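Local coordinates for AB hydrolase-1 domain-containing protein (Thermoplasma acidophilum DSM 1728, PDB 3BDI), which is of unknown function but is probably a hydrolase of the alpha/beta-hydrolase superfamily, in the ABHD14 family, at residues Ala3-Phe8 with Gln18-Thr23; Glu7-Asn12 with Lys95-Ala100; Thr150-Gly155 with Ser174-Glu179. All coordinates share one frame; numbering follows the deposited sequence.

Overall arrangement
From the N terminus, strand 5-11 turns directly into strand 14-21, and contact 1 closes this beta hairpin at the edge of the sheet. Contact 2 starts from the same first strand but closes a far longer loop, reaching the C-terminal end of helix 83-96; the two loops overlap, contact 1 opening and closing first, and neither encloses the other. The two share Glu-7 and Phe-8 and meet where Gln-18 approaches Asn-97. Contact 3 follows later in the chain, closing the strand 150-155, helix 163-172, strand 177-181 crossover, which includes the other outermost strand. Its centre lies about 28 Å from that of contact 1, across the same mixed sheet.

Contact 1 (Ala3-Phe8 with Gln18-Thr23); sequences ALQEEF and QRKMVT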
loop_
_atom_site.group_PDB
_atom_site.type_symbol
_atom_site.label_atom_id
_atom_site.label_comp_id
_atom_site.label_asym_id
_atom_site.label_seq_id
_atom_site.Cartn_x
_atom_site.Cartn_y
_atom_site.Cartn_z
ATOM N N ALA A 3 18.314 -2.241 -10.097
ATOM C CA ALA A 3 18.977 -1.767 -8.881
ATOM C C ALA A 3 17.938 -1.346 -7.874
ATOM O O ALA A 3 16.963 -0.697 -8.258
ATOM C CB ALA A 3 19.820 -0.561 -9.199
ATOM N N LEU A 4 18.146 -1.704 -6.612
ATOM C CA LEU A 4 17.294 -1.138 -5.548
ATOM C C LEU A 4 17.964 0.140 -5.071
ATOM O O LEU A 4 19.012 0.096 -4.434
ATOM C CB LEU A 4 17.114 -2.092 -4.397
ATOM C CG LEU A 4 16.260 -1.455 -3.264
ATOM C CD1 LEU A 4 14.811 -1.495 -3.639
ATOM C CD2 LEU A 4 16.555 -2.190 -1.997
ATOM N N GLN A 5 17.317 1.269 -5.370
ATOM C CA GLN A 5 17.816 2.595 -5.037
ATOM C C GLN A 5 17.189 3.007 -3.722
ATOM O O GLN A 5 15.991 2.840 -3.545
ATOM C CB GLN A 5 17.456 3.596 -6.103
ATOM C CG GLN A 5 18.201 3.374 -7.402
ATOM C CD GLN A 5 17.770 4.378 -8.433
ATOM O OE1 GLN A 5 18.160 5.577 -8.378
ATOM N NE2 GLN A 5 16.944 3.945 -9.335
ATOM N N GLU A 6 18.007 3.518 -2.841
ATOM C CA GLU A 6 17.545 4.013 -1.528
ATOM C C GLU A 6 17.989 5.472 -1.457
ATOM O O GLU A 6 19.152 5.785 -1.710
ATOM C CB GLU A 6 18.102 3.189 -0.395
ATOM C CG GLU A 6 17.706 1.736 -0.462
ATOM C CD GLU A 6 18.305 0.881 0.621
ATOM O OE1 GLU A 6 19.542 0.948 0.810
ATOM O OE2 GLU A 6 17.587 0.111 1.284
ATOM N N GLU A 7 17.075 6.385 -1.185
ATOM C CA GLU A 7 17.365 7.804 -1.332
ATOM C C GLU A 7 16.349 8.619 -0.557
ATOM O O GLU A 7 15.320 8.110 -0.090
ATOM C CB GLU A 7 17.289 8.218 -2.802
ATOM C CG GLU A 7 15.912 8.073 -3.407
ATOM C CD GLU A 7 15.832 8.301 -4.924
ATOM O OE1 GLU A 7 16.892 8.285 -5.597
ATOM O OE2 GLU A 7 14.699 8.438 -5.432
ATOM N N PHE A 8 16.613 9.901 -0.416
ATOM C CA PHE A 8 15.682 10.829 0.175
ATOM C C PHE A 8 15.148 11.751 -0.907
ATOM O O PHE A 8 15.892 12.186 -1.791
ATOM C CB PHE A 8 16.316 11.612 1.307
ATOM C CG PHE A 8 16.721 10.758 2.465
ATOM C CD1 PHE A 8 17.951 10.099 2.498
ATOM C CD2 PHE A 8 15.873 10.596 3.527
ATOM C CE1 PHE A 8 18.248 9.268 3.551
ATOM C CE2 PHE A 8 16.205 9.790 4.587
ATOM C CZ PHE A 8 17.408 9.145 4.580
ATOM N N GLN A 18 12.879 6.902 0.697
ATOM C CA GLN A 18 12.233 5.881 -0.117
ATOM C C GLN A 18 13.185 4.886 -0.692
ATOM O O GLN A 18 14.375 5.154 -0.868
ATOM C CB GLN A 18 11.406 6.515 -1.268
ATOM C CG GLN A 18 12.244 7.149 -2.372
ATOM C CD GLN A 18 11.386 7.686 -3.531
ATOM O OE1 GLN A 18 10.165 7.652 -3.477
ATOM N NE2 GLN A 18 12.021 8.255 -4.557
ATOM N N ARG A 19 12.632 3.740 -1.015
ATOM C CA ARG A 19 13.300 2.658 -1.751
ATOM C C ARG A 19 12.553 2.425 -3.038
ATOM O O ARG A 19 11.333 2.410 -3.048
ATOM C CB ARG A 19 13.285 1.394 -0.910
ATOM C CG ARG A 19 13.679 1.633 0.547
ATOM C CD ARG A 19 13.645 0.365 1.344
ATOM N NE ARG A 19 14.809 -0.484 1.083
ATOM C CZ ARG A 19 14.807 -1.810 1.241
ATOM N NH1 ARG A 19 13.676 -2.450 1.508
ATOM N NH2 ARG A 19 15.933 -2.492 1.037
ATOM N N LYS A 20 13.293 2.260 -4.149
ATOM C CA LYS A 20 12.602 2.076 -5.421
ATOM C C LYS A 20 13.386 1.178 -6.347
ATOM O O LYS A 20 14.581 1.131 -6.242
ATOM C CB LYS A 20 12.316 3.414 -6.112
ATOM C CG LYS A 20 13.552 4.121 -6.593
ATOM C CD LYS A 20 13.232 5.506 -7.122
ATOM C CE LYS A 20 14.449 6.160 -7.766
ATOM N NZ LYS A 20 14.249 7.623 -8.088
HETATM N N MSE A 21 12.664 0.473 -7.208
HETATM C CA MSE A 21 13.262 -0.309 -8.295
HETATM C C MSE A 21 12.482 0.007 -9.565
HETATM O O MSE A 21 11.353 -0.381 -9.714
HETATM C CB MSE A 21 13.191 -1.777 -7.951
HETATM C CG MSE A 21 13.896 -2.672 -8.978
HETATM SE SE MSE A 21 14.121 -4.532 -8.498
HETATM C CE MSE A 21 15.612 -4.423 -7.303
ATOM N N VAL A 22 13.119 0.782 -10.424
ATOM C CA VAL A 22 12.382 1.308 -11.571
ATOM C C VAL A 22 13.229 1.251 -12.853
ATOM O O VAL A 22 14.450 1.254 -12.792
ATOM C CB VAL A 22 11.959 2.776 -11.302
ATOM C CG1 VAL A 22 11.127 2.892 -9.982
ATOM C CG2 VAL A 22 13.152 3.631 -11.218
ATOM N N THR A 23 12.545 1.265 -13.980
ATOM C CA THR A 23 13.187 1.470 -15.278
ATOM C C THR A 23 12.228 2.314 -16.116
ATOM O O THR A 23 11.015 2.149 -16.011
ATOM C CB THR A 23 13.546 0.122 -15.929
ATOM O OG1 THR A 23 14.253 0.369 -17.156
ATOM C CG2 THR A 23 12.303 -0.738 -16.191
HETATM O O HOH W 1 16.071 1.399 -9.782
HETATM O O HOH W 2 16.452 -0.690 -11.719
HETATM O O HOH W 3 16.416 7.727 -9.992
#
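Gln-5 and Lys-20, Glu-6 and Arg-19, and Glu-7 and Gln-18 pair in antiparallel register, with reciprocal backbone bonds at the first and last pairs, such as Gln-18 N to Glu-7 O at 2.8 Å. Polar side chains carry both faces. On the face of Glu-6 and Arg-19, the two chains run alongside each other, and Arg-19 NE gives a bond of 2.8 Å to the anti lone pair of Glu-6 OE2, with a weak second one from NH2. The carboxylate and guanidinium planes stand 47° apart, and Leu-4 CD2 also lies close to the guanidinium. On the other face Glu-7 OE2 is gripped twice: Gln-18 NE2 donates to its anti lone pair at 2.8 Å, the amide being nearly coplanar and held also at OE1 by Tyr-93 OH, while Lys-20 NZ forms a salt bridge, also 2.8 Å, on the syn side. Lys-20 sets CG between its backbone N and carbonyl carbon (chi1 68°) and then runs extended, which carries NZ to Glu-7; it crosses Gln-5 at a slant, with Gln-5 NE2 3.7 Å from Lys-20 CE. A water joins Gln-5 OE1 to Lys-20 NZ. The hairpin forms the edge of the sheet: strand 14-21 bonds onward to strand 57-62, helix 48-53 covers Leu-4 and Met-21 through Phe-49 and Asn-50, and Arg-19 has a second charge partner in Asp-44.

Contact 2 (Glu7-Asn12 with Lys95-Ala100); sequences EFIDVN and KANGVA
Val-11 and Ala-96 are the closest backbone neighbours, CA to CA 6.3 Å, where strand 5-11 passes the C-terminal end of helix 83-96. The helix stops here in a Schellman motif: Gly-98 takes a positive phi of 79° and its N bonds back to Lys-95 O at 2.9 Å, turning the chain away from the strand. The contact that remains is small and made almost wholly of van der Waals packing. Ile-9 does most of the touching, in the one of its two conformers described here. With CG1 anti to the backbone N (chi1 -167°) and the chain carried on straight, CD1 reaches the helix end and lies 3.9 Å from Ala-96 CB. Ile-9 CD1 also sits against the side-chain amide of Asn-97, 3.6 Å from Asn-97 OD1 and only slightly farther from CG and ND2, the two chains meeting at a slant. Ala-96 CB also stands 4.0 Å from Asp-10 O and, more loosely, 4.3 Å from Val-11 CG2, so one small methyl group serves three successive strand residues. The amide that borders Ile-9 is held by polar partners: Asn-97 OD1 accepts from Gln-18 NE2, and Asn-97 ND2 donates to Tyr-93 O, back in the last turn of the helix. These bonds fix how the amide is turned. Ile-9 and Val-11 also pack on Val-16 of strand 14-21, while Asn-97 rests on Tyr-60 of strand 57-62, so the helix end lies against the outer strands of the sheet.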
loop_
_atom_site.group_PDB
_atom_site.type_symbol
_atom_site.label_atom_id
_atom_site.label_comp_id
_atom_site.label_asym_id
_atom_site.label_seq_id
_atom_site.Cartn_x
_atom_site.Cartn_y
_atom_site.Cartn_z
ATOM N N GLU A 7 17.075 6.385 -1.185
ATOM C CA GLU A 7 17.365 7.804 -1.332
ATOM C C GLU A 7 16.349 8.619 -0.557
ATOM O O GLU A 7 15.320 8.110 -0.090
ATOM C CB GLU A 7 17.289 8.218 -2.802
ATOM C CG GLU A 7 15.912 8.073 -3.407
ATOM C CD GLU A 7 15.832 8.301 -4.924
ATOM O OE1 GLU A 7 16.892 8.285 -5.597
ATOM O OE2 GLU A 7 14.699 8.438 -5.432
ATOM N N PHE A 8 16.613 9.901 -0.416
ATOM C CA PHE A 8 15.682 10.829 0.175
ATOM C C PHE A 8 15.148 11.751 -0.907
ATOM O O PHE A 8 15.892 12.186 -1.791
ATOM C CB PHE A 8 16.316 11.612 1.307
ATOM C CG PHE A 8 16.721 10.758 2.465
ATOM C CD1 PHE A 8 17.951 10.099 2.498
ATOM C CD2 PHE A 8 15.873 10.596 3.527
ATOM C CE1 PHE A 8 18.248 9.268 3.551
ATOM C CE2 PHE A 8 16.205 9.790 4.587
ATOM C CZ PHE A 8 17.408 9.145 4.580
ATOM N N ILE A 9 13.837 11.961 -0.879
ATOM C CA ILE A 9 13.088 12.810 -1.829
ATOM C C ILE A 9 12.421 13.933 -1.010
ATOM O O ILE A 9 12.048 13.737 0.167
ATOM C CB ILE A 9 12.052 11.970 -2.663
ATOM C CG1 ILE A 9 11.505 12.776 -3.852
ATOM C CG2 ILE A 9 10.952 11.358 -1.775
ATOM C CD1 ILE A 9 10.871 11.932 -4.894
ATOM N N ASP A 10 12.308 15.134 -1.583
ATOM C CA ASP A 10 11.496 16.168 -1.006
ATOM C C ASP A 10 10.096 16.034 -1.493
ATOM O O ASP A 10 9.847 16.060 -2.715
ATOM C CB ASP A 10 11.990 17.553 -1.383
ATOM C CG ASP A 10 11.151 18.664 -0.697
ATOM O OD1 ASP A 10 11.284 18.799 0.526
ATOM O OD2 ASP A 10 10.384 19.322 -1.373
ATOM N N VAL A 11 9.150 15.914 -0.560
ATOM C CA VAL A 11 7.727 15.930 -0.856
ATOM C C VAL A 11 7.159 17.189 -0.205
ATOM O O VAL A 11 6.857 17.240 0.988
ATOM C CB VAL A 11 7.011 14.630 -0.403
ATOM C CG1 VAL A 11 5.541 14.667 -0.871
ATOM C CG2 VAL A 11 7.749 13.401 -0.970
ATOM N N ASN A 12 7.058 18.259 -0.989
ATOM C CA ASN A 12 6.540 19.548 -0.527
ATOM C C ASN A 12 7.086 19.983 0.806
ATOM O O ASN A 12 6.359 20.471 1.657
ATOM C CB ASN A 12 5.014 19.572 -0.551
ATOM C CG ASN A 12 4.481 19.504 -1.947
ATOM O OD1 ASN A 12 4.926 20.260 -2.822
ATOM N ND2 ASN A 12 3.568 18.603 -2.196
ATOM N N LYS A 95 3.369 12.196 -7.411
ATOM C CA LYS A 95 3.710 13.350 -8.262
ATOM C C LYS A 95 5.183 13.678 -8.158
ATOM O O LYS A 95 5.844 13.953 -9.157
ATOM C CB LYS A 95 2.873 14.569 -7.874
ATOM C CG LYS A 95 3.144 15.834 -8.704
ATOM C CD LYS A 95 2.186 16.966 -8.349
ATOM N N ALA A 96 5.745 13.627 -6.947
ATOM C CA ALA A 96 7.162 13.925 -6.780
ATOM C C ALA A 96 8.072 12.978 -7.538
ATOM O O ALA A 96 9.165 13.337 -7.933
ATOM C CB ALA A 96 7.538 13.943 -5.279
ATOM N N ASN A 97 7.619 11.736 -7.699
ATOM C CA ASN A 97 8.338 10.707 -8.437
ATOM C C ASN A 97 7.984 10.691 -9.936
ATOM O O ASN A 97 8.459 9.837 -10.652
ATOM C CB ASN A 97 8.072 9.309 -7.852
ATOM C CG ASN A 97 8.920 9.035 -6.634
ATOM O OD1 ASN A 97 10.151 8.890 -6.748
ATOM N ND2 ASN A 97 8.273 8.998 -5.439
ATOM N N GLY A 98 7.132 11.621 -10.379
ATOM C CA GLY A 98 6.816 11.703 -11.796
ATOM C C GLY A 98 5.820 10.663 -12.229
ATOM O O GLY A 98 5.726 10.344 -13.427
ATOM N N VAL A 99 5.056 10.104 -11.290
ATOM C CA VAL A 99 4.142 8.979 -11.557
ATOM C C VAL A 99 2.728 9.501 -11.619
ATOM O O VAL A 99 2.199 10.068 -10.661
ATOM C CB VAL A 99 4.235 7.898 -10.453
ATOM C CG1 VAL A 99 3.166 6.813 -10.697
ATOM C CG2 VAL A 99 5.657 7.348 -10.412
ATOM N N ALA A 100 2.092 9.329 -12.782
ATOM C CA ALA A 100 0.749 9.845 -12.975
ATOM C C ALA A 100 -0.377 8.976 -12.381
ATOM O O ALA A 100 -1.392 9.475 -11.865
ATOM C CB ALA A 100 0.500 10.038 -14.516
#

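Contact 3 (Thr150-Gly155 with Ser174-Glu179); sequences TLLVWG and SGSRLE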
loop_
_atom_site.group_PDB
_atom_site.type_symbol
_atom_site.label_atom_id
_atom_site.label_comp_id
_atom_site.label_asym_id
_atom_site.label_seq_id
_atom_site.Cartn_x
_atom_site.Cartn_y
_atom_site.Cartn_z
ATOM N N THR A 150 -9.506 -4.611 -6.528
ATOM C CA THR A 150 -8.994 -4.560 -5.170
ATOM C C THR A 150 -8.710 -5.963 -4.646
ATOM O O THR A 150 -9.539 -6.840 -4.784
ATOM C CB THR A 150 -10.046 -3.873 -4.261
ATOM O OG1 THR A 150 -10.246 -2.511 -4.685
ATOM C CG2 THR A 150 -9.654 -3.860 -2.799
ATOM N N LEU A 151 -7.527 -6.168 -4.076
ATOM C CA LEU A 151 -7.175 -7.367 -3.372
ATOM C C LEU A 151 -7.106 -7.044 -1.887
ATOM O O LEU A 151 -6.366 -6.145 -1.476
ATOM C CB LEU A 151 -5.806 -7.871 -3.837
ATOM C CG LEU A 151 -5.201 -9.088 -3.133
ATOM C CD1 LEU A 151 -6.041 -10.309 -3.440
ATOM C CD2 LEU A 151 -3.735 -9.291 -3.528
ATOM N N LEU A 152 -7.895 -7.770 -1.110
ATOM C CA LEU A 152 -7.883 -7.737 0.351
ATOM C C LEU A 152 -7.194 -8.983 0.843
ATOM O O LEU A 152 -7.554 -10.106 0.486
ATOM C CB LEU A 152 -9.326 -7.711 0.867
ATOM C CG LEU A 152 -10.150 -6.500 0.451
ATOM C CD1 LEU A 152 -11.613 -6.650 0.826
ATOM C CD2 LEU A 152 -9.649 -5.194 1.009
ATOM N N VAL A 153 -6.134 -8.810 1.639
ATOM C CA VAL A 153 -5.332 -9.908 2.179
ATOM C C VAL A 153 -5.441 -9.868 3.676
ATOM O O VAL A 153 -5.235 -8.833 4.276
ATOM C CB VAL A 153 -3.855 -9.824 1.740
ATOM C CG1 VAL A 153 -3.091 -11.015 2.295
ATOM C CG2 VAL A 153 -3.727 -9.784 0.202
ATOM N N TRP A 154 -5.740 -11.008 4.292
ATOM C CA TRP A 154 -5.791 -11.115 5.737
ATOM C C TRP A 154 -5.103 -12.402 6.145
ATOM O O TRP A 154 -5.231 -13.418 5.474
ATOM C CB TRP A 154 -7.244 -11.203 6.259
ATOM C CG TRP A 154 -7.746 -10.063 7.082
ATOM C CD1 TRP A 154 -7.776 -9.962 8.463
ATOM C CD2 TRP A 154 -8.376 -8.892 6.591
ATOM N NE1 TRP A 154 -8.365 -8.805 8.834
ATOM C CE2 TRP A 154 -8.765 -8.125 7.712
ATOM C CE3 TRP A 154 -8.655 -8.414 5.313
ATOM C CZ2 TRP A 154 -9.453 -6.902 7.566
ATOM C CZ3 TRP A 154 -9.325 -7.232 5.173
ATOM C CH2 TRP A 154 -9.707 -6.487 6.290
ATOM N N GLY A 155 -4.443 -12.387 7.286
ATOM C CA GLY A 155 -3.995 -13.611 7.930
ATOM C C GLY A 155 -5.106 -14.279 8.721
ATOM O O GLY A 155 -5.896 -13.595 9.349
ATOM N N SER A 174 -17.101 -3.914 -4.597
ATOM C CA SER A 174 -17.513 -4.863 -5.647
ATOM C C SER A 174 -16.368 -5.384 -6.457
ATOM O O SER A 174 -15.512 -4.611 -6.828
ATOM C CB SER A 174 -18.484 -4.223 -6.607
ATOM O OG SER A 174 -19.510 -3.618 -5.873
ATOM N N GLY A 175 -16.323 -6.694 -6.710
ATOM C CA GLY A 175 -15.231 -7.282 -7.508
ATOM C C GLY A 175 -13.953 -7.533 -6.738
ATOM O O GLY A 175 -12.998 -8.206 -7.282
ATOM N N SER A 176 -13.890 -6.991 -5.502
ATOM C CA SER A 176 -12.741 -7.253 -4.622
ATOM C C SER A 176 -12.469 -8.741 -4.523
ATOM O O SER A 176 -13.405 -9.571 -4.614
ATOM C CB SER A 176 -12.885 -6.581 -3.244
ATOM O OG SER A 176 -13.931 -7.112 -2.442
ATOM N N ARG A 177 -11.185 -9.095 -4.495
ATOM C CA ARG A 177 -10.670 -10.490 -4.323
ATOM C C ARG A 177 -10.236 -10.536 -2.811
ATOM O O ARG A 177 -9.380 -9.773 -2.429
ATOM C CB ARG A 177 -9.445 -10.762 -5.268
ATOM C CG ARG A 177 -8.646 -12.031 -4.970
ATOM C CD ARG A 177 -7.688 -12.389 -6.154
ATOM N NE ARG A 177 -6.845 -13.505 -5.774
ATOM C CZ ARG A 177 -5.739 -13.827 -6.490
ATOM N NH1 ARG A 177 -5.438 -13.177 -7.631
ATOM N NH2 ARG A 177 -5.026 -14.886 -6.169
ATOM N N LEU A 178 -10.890 -11.346 -1.961
ATOM C CA LEU A 178 -10.431 -11.595 -0.556
ATOM C C LEU A 178 -9.641 -12.882 -0.479
ATOM O O LEU A 178 -10.113 -13.947 -0.893
ATOM C CB LEU A 178 -11.595 -11.706 0.427
ATOM C CG LEU A 178 -11.279 -12.058 1.886
ATOM C CD1 LEU A 178 -10.305 -11.000 2.466
ATOM C CD2 LEU A 178 -12.558 -12.198 2.714
ATOM N N GLU A 179 -8.444 -12.794 0.051
ATOM C CA GLU A 179 -7.656 -13.978 0.312
ATOM C C GLU A 179 -7.213 -14.073 1.775
ATOM O O GLU A 179 -6.580 -13.214 2.231
ATOM C CB GLU A 179 -6.447 -14.015 -0.580
ATOM C CG GLU A 179 -6.754 -13.838 -2.147
ATOM C CD GLU A 179 -7.423 -14.987 -3.001
ATOM O OE1 GLU A 179 -8.652 -15.135 -3.170
ATOM O OE2 GLU A 179 -6.724 -15.557 -3.747
HETATM O O HOH W 4 -10.409 -7.404 -7.680
HETATM O O HOH W 5 -12.594 -4.704 -7.258
#
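Leu-151 and Arg-177 both set CG anti to the backbone N, with chi1 at 176° and 167°, so the two side chains run alongside each other in the same direction and Leu-151 CD1 comes to rest 3.5 Å from Arg-177 CG. Arg-177 stays extended as far as NE, while Glu-179 bends at chi2 (-73°), bringing its carboxylate back to the guanidinium in the conformer described, one of two. Arg-177 NE and NH2 then grip the single atom Glu-179 OE2 side-on, at 2.9 and 3.0 Å; the oxygen lies in the guanidinium plane, yet both nitrogens approach it from one face of the carboxylate. On the opposite face of the sheet Leu-178 CD1 packs on Leu-152 CB at 3.8 Å and lies obliquely near Trp-154 CE3. Between the two faces, four backbone bonds alternate between the parallel strands, from Arg-177 N to Thr-150 O (2.8 Å) through to Trp-154 N to Glu-179 O (3.1 Å). They close the beta-alpha-beta crossover whose helix 163-172 covers Trp-154, which also touches part of what may be a Ser-His-Asp triad (Ser-108, His-186, Asp-158). Arg-177 has a further partner in Asp-202 of helix 193-205, so its charge is probably balanced by two acids, and in this conformer the ion pair with Glu-179 joins polar ends whose aliphatic parts pack on Leu-151 CD1.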